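PDB 1ADJ: histidyl-trna synthetase from Thermus thermophilus, which catalyses the ATP-dependent attachment of L-histidine to tRNA(His), releasing AMP and diphosphate, and works as a homodimer of the class II synthetase family. Local coordinates for residues 41-46 and 77-82; 81-86 and 126-131. All coordinates share one frame; numbering follows the deposited sequence.

Contact 1: residues 41-46 and 77-82; sequences TPIFEE and TLRPEG. With HIS (histidine), chain F.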
ATOM      1  N   THR A  41      -4.009  -3.850  -8.257  1.00 24.00           N
ATOM      2  CA  THR A  41      -3.258  -4.582  -9.265  1.00 25.70           C
ATOM      3  C   THR A  41      -1.781  -4.629  -8.874  1.00 26.22           C
ATOM      4  O   THR A  41      -1.326  -3.803  -8.077  1.00 24.03           O
ATOM      5  CB  THR A  41      -3.399  -3.922 -10.658  1.00 26.95           C
ATOM      6  OG1 THR A  41      -2.986  -2.551 -10.592  1.00 30.05           O
ATOM      7  CG2 THR A  41      -4.828  -3.986 -11.128  1.00 27.03           C
ATOM      8  N   PRO A  42      -1.016  -5.596  -9.422  1.00 25.38           N
ATOM      9  CA  PRO A  42       0.414  -5.748  -9.130  1.00 24.13           C
ATOM     10  C   PRO A  42       1.210  -4.482  -9.433  1.00 25.60           C
ATOM     11  O   PRO A  42       0.762  -3.631 -10.191  1.00 34.04           O
ATOM     12  CB  PRO A  42       0.822  -6.882 -10.055  1.00 23.70           C
ATOM     13  CG  PRO A  42      -0.406  -7.718 -10.109  1.00 22.11           C
ATOM     14  CD  PRO A  42      -1.473  -6.685 -10.305  1.00 22.98           C
ATOM     15  N   ILE A  43       2.394  -4.373  -8.846  1.00 27.41           N
ATOM     16  CA  ILE A  43       3.261  -3.215  -9.035  1.00 23.77           C
ATOM     17  C   ILE A  43       3.804  -3.150 -10.465  1.00 27.55           C
ATOM     18  O   ILE A  43       4.178  -2.079 -10.947  1.00 28.33           O
ATOM     19  CB  ILE A  43       4.412  -3.232  -7.998  1.00 23.55           C
ATOM     20  CG1 ILE A  43       3.847  -2.970  -6.598  1.00 20.55           C
ATOM     21  CG2 ILE A  43       5.485  -2.205  -8.334  1.00 25.43           C
ATOM     22  CD1 ILE A  43       3.402  -1.549  -6.363  1.00 11.42           C
ATOM     23  N   PHE A  44       3.855  -4.291 -11.144  1.00 30.21           N
ATOM     24  CA  PHE A  44       4.334  -4.328 -12.522  1.00 29.29           C
ATOM     25  C   PHE A  44       3.459  -5.217 -13.395  1.00 27.47           C
ATOM     26  O   PHE A  44       2.777  -6.126 -12.904  1.00 25.77           O
ATOM     27  CB  PHE A  44       5.832  -4.719 -12.627  1.00 29.35           C
ATOM     28  CG  PHE A  44       6.220  -5.940 -11.833  1.00 28.78           C
ATOM     29  CD1 PHE A  44       5.760  -7.205 -12.188  1.00 29.96           C
ATOM     30  CD2 PHE A  44       7.054  -5.819 -10.727  1.00 31.72           C
ATOM     31  CE1 PHE A  44       6.123  -8.336 -11.453  1.00 32.88           C
ATOM     32  CE2 PHE A  44       7.427  -6.947  -9.979  1.00 34.64           C
ATOM     33  CZ  PHE A  44       6.959  -8.207 -10.345  1.00 32.22           C
ATOM     34  N   GLU A  45       3.446  -4.903 -14.686  1.00 27.63           N
ATOM     35  CA  GLU A  45       2.666  -5.643 -15.671  1.00 33.47           C
ATOM     36  C   GLU A  45       3.598  -5.971 -16.834  1.00 36.55           C
ATOM     37  O   GLU A  45       4.732  -5.474 -16.882  1.00 32.82           O
ATOM     38  CB  GLU A  45       1.529  -4.762 -16.211  1.00 32.52           C
ATOM     39  CG  GLU A  45       0.482  -4.318 -15.197  1.00 34.44           C
ATOM     40  CD  GLU A  45      -0.660  -5.316 -15.028  1.00 40.15           C
ATOM     41  OE1 GLU A  45      -0.775  -6.259 -15.847  1.00 39.92           O
ATOM     42  OE2 GLU A  45      -1.455  -5.147 -14.075  1.00 41.08           O
ATOM     43  N   GLU A  46       3.134  -6.812 -17.760  1.00 37.81           N
ATOM     44  CA  GLU A  46       3.925  -7.131 -18.943  1.00 39.70           C
ATOM     45  C   GLU A  46       4.062  -5.778 -19.609  1.00 43.01           C
ATOM     46  O   GLU A  46       3.065  -5.065 -19.750  1.00 45.76           O
ATOM     47  CB  GLU A  46       3.161  -8.035 -19.898  1.00 39.57           C
ATOM     48  CG  GLU A  46       2.884  -9.426 -19.391  1.00 53.60           C
ATOM     49  CD  GLU A  46       2.236 -10.297 -20.454  1.00 59.96           C
ATOM     50  OE1 GLU A  46       2.670 -10.235 -21.628  1.00 62.35           O
ATOM     51  OE2 GLU A  46       1.290 -11.043 -20.117  1.00 65.31           O
ATOM     52  N   THR A  77       7.229  -4.015 -16.637  1.00 36.88           N
ATOM     53  CA  THR A  77       7.332  -2.581 -16.421  1.00 33.47           C
ATOM     54  C   THR A  77       6.600  -2.114 -15.177  1.00 36.48           C
ATOM     55  O   THR A  77       5.489  -2.565 -14.879  1.00 36.81           O
ATOM     56  CB  THR A  77       6.811  -1.801 -17.642  1.00 30.76           C
ATOM     57  OG1 THR A  77       7.608  -2.127 -18.786  1.00 37.52           O
ATOM     58  CG2 THR A  77       6.891  -0.309 -17.407  1.00 27.30           C
ATOM     59  N   LEU A  78       7.272  -1.252 -14.421  1.00 39.44           N
ATOM     60  CA  LEU A  78       6.722  -0.662 -13.211  1.00 37.94           C
ATOM     61  C   LEU A  78       5.571   0.241 -13.639  1.00 39.33           C
ATOM     62  O   LEU A  78       5.755   1.191 -14.415  1.00 38.84           O
ATOM     63  CB  LEU A  78       7.793   0.166 -12.490  1.00 32.67           C
ATOM     64  CG  LEU A  78       8.526  -0.448 -11.296  1.00 34.61           C
ATOM     65  CD1 LEU A  78       8.904  -1.887 -11.569  1.00 33.80           C
ATOM     66  CD2 LEU A  78       9.751   0.389 -10.955  1.00 27.68           C
ATOM     67  N   ARG A  79       4.381  -0.101 -13.160  1.00 40.41           N
ATOM     68  CA  ARG A  79       3.145   0.627 -13.442  1.00 32.60           C
ATOM     69  C   ARG A  79       3.287   2.147 -13.316  1.00 27.18           C
ATOM     70  O   ARG A  79       3.601   2.678 -12.243  1.00 28.31           O
ATOM     71  CB  ARG A  79       2.023   0.084 -12.534  1.00 28.46           C
ATOM     72  CG  ARG A  79       0.981   1.089 -12.119  1.00 32.39           C
ATOM     73  CD  ARG A  79       0.887   1.176 -10.603  1.00 26.79           C
ATOM     74  NE  ARG A  79       0.146   0.058 -10.033  1.00 24.38           N
ATOM     75  CZ  ARG A  79      -0.132  -0.081  -8.741  1.00 16.98           C
ATOM     76  NH1 ARG A  79       0.265   0.829  -7.872  1.00 10.89           N
ATOM     77  NH2 ARG A  79      -0.813  -1.136  -8.322  1.00 19.85           N
ATOM     78  N   PRO A  80       3.118   2.861 -14.437  1.00 26.19           N
ATOM     79  CA  PRO A  80       3.216   4.325 -14.492  1.00 26.26           C
ATOM     80  C   PRO A  80       1.857   5.008 -14.344  1.00 27.93           C
ATOM     81  O   PRO A  80       1.781   6.212 -14.109  1.00 26.79           O
ATOM     82  CB  PRO A  80       3.780   4.560 -15.885  1.00 20.50           C
ATOM     83  CG  PRO A  80       3.063   3.524 -16.682  1.00 22.26           C
ATOM     84  CD  PRO A  80       3.094   2.288 -15.795  1.00 21.56           C
ATOM     85  N   GLU A  81       0.792   4.217 -14.456  1.00 30.25           N
ATOM     86  CA  GLU A  81      -0.579   4.702 -14.385  1.00 25.48           C
ATOM     87  C   GLU A  81      -1.493   3.498 -14.147  1.00 27.53           C
ATOM     88  O   GLU A  81      -1.123   2.367 -14.475  1.00 28.49           O
ATOM     89  CB  GLU A  81      -0.892   5.444 -15.691  1.00 28.50           C
ATOM     90  CG  GLU A  81      -2.313   5.370 -16.215  1.00 38.17           C
ATOM     91  CD  GLU A  81      -2.548   4.183 -17.125  1.00 43.90           C
ATOM     92  OE1 GLU A  81      -1.576   3.591 -17.641  1.00 50.09           O
ATOM     93  OE2 GLU A  81      -3.721   3.842 -17.330  1.00 47.11           O
ATOM     94  N   GLY A  82      -2.695   3.737 -13.622  1.00 29.62           N
ATOM     95  CA  GLY A  82      -3.598   2.639 -13.303  1.00 24.79           C
ATOM     96  C   GLY A  82      -4.662   2.120 -14.253  1.00 27.05           C
ATOM     97  O   GLY A  82      -4.998   0.935 -14.195  1.00 31.50           O
TER
HETATM   98  N   HIS F 423      -4.938   6.897 -16.065  1.00 27.09           N
HETATM   99  CA  HIS F 423      -5.207   8.323 -15.910  1.00 30.20           C
HETATM  100  C   HIS F 423      -4.004   9.077 -15.355  1.00 29.36           C
HETATM  101  O   HIS F 423      -2.964   8.421 -15.149  1.00 32.55           O
HETATM  102  CB  HIS F 423      -6.441   8.540 -15.023  1.00 30.36           C
HETATM  103  CG  HIS F 423      -7.694   7.963 -15.598  1.00 29.21           C
HETATM  104  ND1 HIS F 423      -8.091   8.203 -16.894  1.00 28.65           N
HETATM  105  CD2 HIS F 423      -8.607   7.108 -15.079  1.00 30.75           C
HETATM  106  CE1 HIS F 423      -9.189   7.521 -17.153  1.00 31.98           C
HETATM  107  NE2 HIS F 423      -9.523   6.848 -16.068  1.00 30.58           N
HETATM  108  OXT HIS F 423      -4.094  10.312 -15.161  1.00 27.28           O

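Contact 2: residues 81-86 and 126-131; sequences EGTAAM and QVNYEA. With HIS (histidine), chain F.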
ATOM      1  N   GLU A  81       0.792   4.217 -14.456  1.00 30.25           N
ATOM      2  CA  GLU A  81      -0.579   4.702 -14.385  1.00 25.48           C
ATOM      3  C   GLU A  81      -1.493   3.498 -14.147  1.00 27.53           C
ATOM      4  O   GLU A  81      -1.123   2.367 -14.475  1.00 28.49           O
ATOM      5  CB  GLU A  81      -0.892   5.444 -15.691  1.00 28.50           C
ATOM      6  CG  GLU A  81      -2.313   5.370 -16.215  1.00 38.17           C
ATOM      7  CD  GLU A  81      -2.548   4.183 -17.125  1.00 43.90           C
ATOM      8  OE1 GLU A  81      -1.576   3.591 -17.641  1.00 50.09           O
ATOM      9  OE2 GLU A  81      -3.721   3.842 -17.330  1.00 47.11           O
ATOM     10  N   GLY A  82      -2.695   3.737 -13.622  1.00 29.62           N
ATOM     11  CA  GLY A  82      -3.598   2.639 -13.303  1.00 24.79           C
ATOM     12  C   GLY A  82      -4.662   2.120 -14.253  1.00 27.05           C
ATOM     13  O   GLY A  82      -4.998   0.935 -14.195  1.00 31.50           O
ATOM     14  N   THR A  83      -5.193   2.966 -15.129  1.00 28.86           N
ATOM     15  CA  THR A  83      -6.262   2.561 -16.055  1.00 27.63           C
ATOM     16  C   THR A  83      -6.039   1.277 -16.876  1.00 25.88           C
ATOM     17  O   THR A  83      -6.865   0.357 -16.845  1.00 22.45           O
ATOM     18  CB  THR A  83      -6.625   3.719 -16.999  1.00 31.50           C
ATOM     19  OG1 THR A  83      -6.682   4.940 -16.250  1.00 26.58           O
ATOM     20  CG2 THR A  83      -7.966   3.464 -17.662  1.00 29.30           C
ATOM     21  N   ALA A  84      -4.932   1.210 -17.608  1.00 25.90           N
ATOM     22  CA  ALA A  84      -4.642   0.033 -18.418  1.00 27.82           C
ATOM     23  C   ALA A  84      -4.658  -1.235 -17.561  1.00 28.78           C
ATOM     24  O   ALA A  84      -5.271  -2.230 -17.939  1.00 31.10           O
ATOM     25  CB  ALA A  84      -3.296   0.194 -19.121  1.00 30.04           C
ATOM     26  N   ALA A  85      -4.038  -1.170 -16.383  1.00 26.74           N
ATOM     27  CA  ALA A  85      -3.982  -2.309 -15.471  1.00 25.56           C
ATOM     28  C   ALA A  85      -5.383  -2.719 -15.036  1.00 27.13           C
ATOM     29  O   ALA A  85      -5.716  -3.910 -15.002  1.00 22.73           O
ATOM     30  CB  ALA A  85      -3.130  -1.975 -14.262  1.00 23.73           C
ATOM     31  N   MET A  86      -6.205  -1.722 -14.727  1.00 28.28           N
ATOM     32  CA  MET A  86      -7.581  -1.961 -14.309  1.00 28.86           C
ATOM     33  C   MET A  86      -8.331  -2.684 -15.417  1.00 27.71           C
ATOM     34  O   MET A  86      -9.032  -3.667 -15.162  1.00 28.58           O
ATOM     35  CB  MET A  86      -8.277  -0.641 -13.984  1.00 31.44           C
ATOM     36  CG  MET A  86      -7.671   0.118 -12.813  1.00 39.31           C
ATOM     37  SD  MET A  86      -8.083  -0.618 -11.226  1.00 49.69           S
ATOM     38  CE  MET A  86      -9.058   0.720 -10.486  1.00 44.90           C
ATOM     39  N   GLN A 126      -1.374   7.674  -6.260  1.00 27.11           N
ATOM     40  CA  GLN A 126      -2.632   8.203  -6.739  1.00 27.87           C
ATOM     41  C   GLN A 126      -3.832   7.325  -6.432  1.00 28.40           C
ATOM     42  O   GLN A 126      -3.689   6.113  -6.213  1.00 25.74           O
ATOM     43  CB  GLN A 126      -2.559   8.505  -8.246  1.00 28.38           C
ATOM     44  CG  GLN A 126      -2.560   7.302  -9.185  1.00 25.97           C
ATOM     45  CD  GLN A 126      -2.448   7.713 -10.654  1.00 28.46           C
ATOM     46  OE1 GLN A 126      -1.869   8.756 -10.976  1.00 21.19           O
ATOM     47  NE2 GLN A 126      -3.003   6.896 -11.547  1.00 28.42           N
ATOM     48  N   VAL A 127      -4.988   7.979  -6.309  1.00 23.74           N
ATOM     49  CA  VAL A 127      -6.260   7.305  -6.076  1.00 17.68           C
ATOM     50  C   VAL A 127      -6.797   7.183  -7.491  1.00 19.07           C
ATOM     51  O   VAL A 127      -6.789   8.159  -8.242  1.00 20.22           O
ATOM     52  CB  VAL A 127      -7.213   8.155  -5.216  1.00 17.93           C
ATOM     53  CG1 VAL A 127      -8.603   7.542  -5.199  1.00 12.08           C
ATOM     54  CG2 VAL A 127      -6.674   8.258  -3.799  1.00 15.37           C
ATOM     55  N   ASN A 128      -7.239   5.990  -7.858  1.00 18.45           N
ATOM     56  CA  ASN A 128      -7.714   5.727  -9.203  1.00 22.41           C
ATOM     57  C   ASN A 128      -9.127   5.162  -9.178  1.00 26.20           C
ATOM     58  O   ASN A 128      -9.401   4.213  -8.440  1.00 26.38           O
ATOM     59  CB  ASN A 128      -6.753   4.733  -9.855  1.00 22.64           C
ATOM     60  CG  ASN A 128      -7.000   4.549 -11.332  1.00 32.71           C
ATOM     61  OD1 ASN A 128      -6.382   5.222 -12.167  1.00 35.17           O
ATOM     62  ND2 ASN A 128      -7.837   3.575 -11.674  1.00 35.11           N
ATOM     63  N   TYR A 129     -10.024   5.777  -9.951  1.00 24.03           N
ATOM     64  CA  TYR A 129     -11.414   5.341 -10.055  1.00 22.18           C
ATOM     65  C   TYR A 129     -11.678   4.943 -11.497  1.00 26.50           C
ATOM     66  O   TYR A 129     -11.240   5.634 -12.421  1.00 30.94           O
ATOM     67  CB  TYR A 129     -12.375   6.456  -9.657  1.00 21.05           C
ATOM     68  CG  TYR A 129     -13.818   6.159 -10.003  1.00 22.82           C
ATOM     69  CD1 TYR A 129     -14.546   5.219  -9.275  1.00 24.68           C
ATOM     70  CD2 TYR A 129     -14.450   6.806 -11.066  1.00 22.91           C
ATOM     71  CE1 TYR A 129     -15.869   4.927  -9.594  1.00 25.51           C
ATOM     72  CE2 TYR A 129     -15.774   6.520 -11.395  1.00 30.74           C
ATOM     73  CZ  TYR A 129     -16.476   5.576 -10.649  1.00 30.33           C
ATOM     74  OH  TYR A 129     -17.787   5.283 -10.949  1.00 38.18           O
ATOM     75  N   GLU A 130     -12.508   3.920 -11.681  1.00 25.67           N
ATOM     76  CA  GLU A 130     -12.803   3.401 -13.004  1.00 22.19           C
ATOM     77  C   GLU A 130     -14.244   2.876 -13.080  1.00 20.76           C
ATOM     78  O   GLU A 130     -14.718   2.200 -12.169  1.00 20.49           O
ATOM     79  CB  GLU A 130     -11.810   2.260 -13.272  1.00 25.08           C
ATOM     80  CG  GLU A 130     -10.965   2.362 -14.530  1.00 30.17           C
ATOM     81  CD  GLU A 130     -10.188   3.656 -14.653  1.00 31.22           C
ATOM     82  OE1 GLU A 130     -10.743   4.617 -15.216  1.00 34.52           O
ATOM     83  OE2 GLU A 130      -9.016   3.705 -14.236  1.00 28.40           O
ATOM     84  N   ALA A 131     -14.953   3.225 -14.147  1.00 23.38           N
ATOM     85  CA  ALA A 131     -16.324   2.751 -14.368  1.00 22.20           C
ATOM     86  C   ALA A 131     -16.279   2.102 -15.742  1.00 24.65           C
ATOM     87  O   ALA A 131     -16.110   2.785 -16.761  1.00 32.26           O
ATOM     88  CB  ALA A 131     -17.305   3.900 -14.349  1.00 18.67           C
TER
HETATM   89  N   HIS F 423      -4.938   6.897 -16.065  1.00 27.09           N
HETATM   90  CA  HIS F 423      -5.207   8.323 -15.910  1.00 30.20           C
HETATM   91  C   HIS F 423      -4.004   9.077 -15.355  1.00 29.36           C
HETATM   92  O   HIS F 423      -2.964   8.421 -15.149  1.00 32.55           O
HETATM   93  CB  HIS F 423      -6.441   8.540 -15.023  1.00 30.36           C
HETATM   94  CG  HIS F 423      -7.694   7.963 -15.598  1.00 29.21           C
HETATM   95  ND1 HIS F 423      -8.091   8.203 -16.894  1.00 28.65           N
HETATM   96  CD2 HIS F 423      -8.607   7.108 -15.079  1.00 30.75           C
HETATM   97  CE1 HIS F 423      -9.189   7.521 -17.153  1.00 31.98           C
HETATM   98  NE2 HIS F 423      -9.523   6.848 -16.068  1.00 30.58           N
HETATM   99  OXT HIS F 423      -4.094  10.312 -15.161  1.00 27.28           O

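Contact 1: residues 41-46 and 77-82
Arg79 reaches back from the loop after strand 75-78 and brings the end of its guanidinium group to Thr41. NH2 of Arg79 lies 2.7 Å from Thr41 O, which sits at the edge of the group near its plane. The same nitrogen gives a weak hydrogen bond to Thr41 OG1 (3.4 Å); with chi1 at 56° the hydroxyl stands between its own backbone N and carbonyl carbon, where it faces NH2. Ile43 lays CD1 over one face of the guanidinium, 4.2 Å from Arg79 NH1, while NH1 is hydrogen-bonded to Pro109 O of strand 102-111. An arginine suits this buried place because its rim offers several N-H groups to oxygens and its flat face accepts an apolar neighbour. Segment 41-46 carries the proline-containing end of motif 1, the class II element of the dimer interface: Ile43 N is hydrogen-bonded to OE1 of Gln123 of the second subunit, and the Phe44 ring meets Phe66 of that subunit edge-to-face. Beyond the arginine the segments pair as antiparallel strands. Arg79 N donates to Ile43 O over 3.0 Å. Glu45 and Thr77 form a hydrogen-bonded pair, Glu45 N to Thr77 O at 3.1 Å and Thr77 N to Glu45 O at 2.9 Å. Between these bonds Phe44 faces Leu78 as a non-hydrogen-bonded pair, with Phe44 CB 4.3 Å from Leu78 CD1. Glu45 turns its carboxylate to a salt bridge with Arg88. Every touching residue is buried, Arg79 covered most; by contrast the packing slackens at Glu46, whose side chain points away from 77-82 and is partly exposed, as befits a charged residue.

Contact 2: residues 81-86 and 126-131
Thr83, in the first turn of helix 83-92, meets Glu130 of strand 123-132 beside the bound histidine, the two side chains crossing at about a right angle. Traced outward, Thr83 CB lies 3.7 Å from Glu130 OE2. Its methyl CG2, anti to the backbone N, packs 3.7 Å from Glu130 CD. The hydroxyl OG1 takes the other branch, accepts a hydrogen bond from the ligand's N at 2.6 Å and gives a weak one to Glu130 OE2 at 3.3 Å; it is also hydrogen-bonded to the hydroxyl of Tyr263. A threonine thus pairs a polar branch for the substrate with an apolar one for the strand. This is the histidine pocket of the class II catalytic domain, where a helix lies against the mixed, largely antiparallel sheet and Glu130 binds the imidazole: its OE1 accepts from the ligand's NE2 at 2.7 Å. Asn128 ND2 steadies the other oxygen, donating to Glu130 OE2 over 2.8 Å from above the carboxylate plane. A leucine in place of Glu130 would probably leave NE2 of the substrate and ND2 of Asn128 without this acceptor and remove the weak bond from Thr83 OG1. Met86, bent at chi2 and chi3, runs past Asn128 in the opposite direction, its CG 3.6 Å from Asn128 ND2, and lays CB against Glu130 CG. Glycine suits position 82, since a side chain there would point at Asn128. Glu81 folds back to cap the helix start, its OE2 accepting from Ala84 N on the syn side at 2.9 Å, while its CG lies beside the ligand's amino group.

In the fold
Along the chain, segment 41-46 comes first, then 77-82, which overlaps 81-86 at Glu81 and Gly82, and finally 126-131. The centres of contacts 1 and 2 are about 11 Å apart, and they touch where Ala85 packs on Thr41 and Glu45. Contact 1 is built partly on the small antiparallel sheet of strands 44-46, 75-78 and 67-69 and partly on adjoining loops, whereas contact 2 joins helix 83-92 to strand 123-132 of the large mixed sheet. Strand 102-111 of that sheet borders both. All four segments belong to the catalytic region. Because 77-82 continues into 81-86, the chain passes directly from a contact whose other segment meets the second subunit to one lining the histidine site.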